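Hypothetical protein XCC3642 (Xanthomonas campestris pv. campestris, PDB 2E12) is of unknown function but adopts a novel variant of the Sm-like motif, a fold found in RNA-binding Sm and Lsm proteins. Local coordinates at residues 49-54 and 61-66. Numbering follows the deposited sequence.
Sequences PTIQTY and EGSNGQ
With CG of both Tyr54 and Gln66 turned beside the backbone N (chi1 -63° in each) and the glutamine chain extended beyond CG, the phenol of Tyr54 reaches along the sheet to the Gln66 amide. NE2 of Gln66 gives a nearly straight hydrogen bond to OH of Tyr54 at 3.2 Å, and the hydroxyl lies in the amide plane. Midway, the Tyr54 ring crosses the Asn64 side chain at about a right angle, turning an edge to Asn64 O with Tyr54 CD2 4.0 Å from Asn64 CB; ring and side-chain amide stand 83° apart. Asn64 OD1 accepts from the N of Gly65 at 2.7 Å, while ND2 bonds to His7 O. Underneath runs the antiparallel ladder of the hairpin of strands 44-55 and 61-70 in the Sm-like fold: Gln52 N to Asn64 O is its straightest bond (2.9 Å, 168°), and Tyr54 and Gly62 form the next hydrogen-bonded pair. On the other face, CG2 of Ile51 packs 3.9 Å from CB of Ser63, and Ile51 also touches Leu18 and Val22 of helix 12-23. Where direct pairing gives way toward Pro49, one water bridges Thr50 O (3.0 Å), Gln66 N (2.9 Å) and Tyr54 OH. Trp82 of strand 79-82 meets the tyrosine ring edge-to-face. The hairpin thus illustrates how water can continue the backbone bonding where two strands part, while a buried phenol, gripped by amide and water, ties its hydroxyl to both strands.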
# COMPACT_ATOMS: atom_id res chain seq x y z
N PRO A 49 8.96 11.91 -2.17
CA PRO A 49 8.54 11.67 -3.55
C PRO A 49 7.02 11.60 -3.69
O PRO A 49 6.30 11.46 -2.69
CB PRO A 49 9.21 10.35 -3.89
CG PRO A 49 9.19 9.63 -2.58
CD PRO A 49 9.60 10.71 -1.60
N THR A 50 6.54 11.69 -4.92
CA THR A 50 5.10 11.65 -5.18
C THR A 50 4.82 10.69 -6.33
O THR A 50 5.63 10.58 -7.26
CB THR A 50 4.58 13.04 -5.57
OG1 THR A 50 5.16 13.44 -6.82
CG2 THR A 50 4.94 14.06 -4.50
N ILE A 51 3.69 10.00 -6.27
CA ILE A 51 3.32 9.08 -7.34
C ILE A 51 2.51 9.90 -8.35
O ILE A 51 1.60 10.63 -7.96
CB ILE A 51 2.46 7.91 -6.81
CG1 ILE A 51 3.23 7.15 -5.73
CG2 ILE A 51 2.10 6.97 -7.95
CD1 ILE A 51 4.58 6.60 -6.17
N GLN A 52 2.87 9.80 -9.63
CA GLN A 52 2.19 10.55 -10.68
C GLN A 52 1.87 9.72 -11.92
O GLN A 52 2.17 8.53 -11.99
CB GLN A 52 3.06 11.73 -11.13
CG GLN A 52 3.55 12.63 -10.02
CD GLN A 52 4.67 13.55 -10.48
OE1 GLN A 52 4.55 14.22 -11.51
NE2 GLN A 52 5.75 13.59 -9.72
N THR A 53 1.26 10.39 -12.90
CA THR A 53 0.89 9.77 -14.18
C THR A 53 1.92 10.12 -15.27
O THR A 53 2.30 11.28 -15.44
CB THR A 53 -0.49 10.26 -14.65
OG1 THR A 53 -1.47 9.97 -13.65
CG2 THR A 53 -0.87 9.58 -15.96
N TYR A 54 2.34 9.11 -16.02
CA TYR A 54 3.32 9.31 -17.10
C TYR A 54 2.89 8.50 -18.32
O TYR A 54 1.89 7.79 -18.28
CB TYR A 54 4.70 8.81 -16.66
CG TYR A 54 5.32 9.54 -15.48
CD1 TYR A 54 5.98 10.76 -15.66
CD2 TYR A 54 5.27 9.00 -14.20
CE1 TYR A 54 6.58 11.41 -14.58
CE2 TYR A 54 5.86 9.64 -13.12
CZ TYR A 54 6.52 10.85 -13.32
OH TYR A 54 7.11 11.48 -12.25
N GLU A 61 -0.57 5.34 -20.64
CA GLU A 61 -0.50 6.07 -19.36
C GLU A 61 -0.59 5.18 -18.12
O GLU A 61 -1.36 4.21 -18.09
CB GLU A 61 -1.61 7.12 -19.30
CG GLU A 61 -1.49 8.20 -20.34
CD GLU A 61 -2.38 9.40 -20.04
OE1 GLU A 61 -2.00 10.51 -20.46
OE2 GLU A 61 -3.45 9.23 -19.41
N GLY A 62 0.16 5.53 -17.08
CA GLY A 62 0.15 4.74 -15.85
C GLY A 62 0.86 5.45 -14.70
O GLY A 62 1.30 6.59 -14.85
N SER A 63 0.98 4.78 -13.56
CA SER A 63 1.62 5.39 -12.40
C SER A 63 3.07 4.98 -12.18
O SER A 63 3.51 3.92 -12.60
CB SER A 63 0.82 5.08 -11.14
OG SER A 63 -0.45 5.70 -11.20
N ASN A 64 3.81 5.87 -11.52
CA ASN A 64 5.22 5.66 -11.18
C ASN A 64 5.69 6.88 -10.40
O ASN A 64 4.89 7.77 -10.10
CB ASN A 64 6.06 5.51 -12.45
CG ASN A 64 7.31 4.68 -12.22
OD1 ASN A 64 7.81 4.58 -11.10
ND2 ASN A 64 7.82 4.09 -13.28
N GLY A 65 6.98 6.92 -10.07
CA GLY A 65 7.51 8.05 -9.32
C GLY A 65 9.03 8.15 -9.40
O GLY A 65 9.72 7.18 -9.71
N GLN A 66 9.56 9.34 -9.11
CA GLN A 66 10.99 9.57 -9.15
C GLN A 66 11.49 9.97 -7.78
O GLN A 66 10.91 10.84 -7.13
CB GLN A 66 11.32 10.66 -10.18
CG GLN A 66 10.94 10.27 -11.62
CD GLN A 66 11.22 11.36 -12.63
OE1 GLN A 66 12.37 11.64 -12.95
NE2 GLN A 66 10.16 11.99 -13.13
O HOH W 1 7.66 11.53 -9.24
O HOH W 2 8.88 12.79 -6.99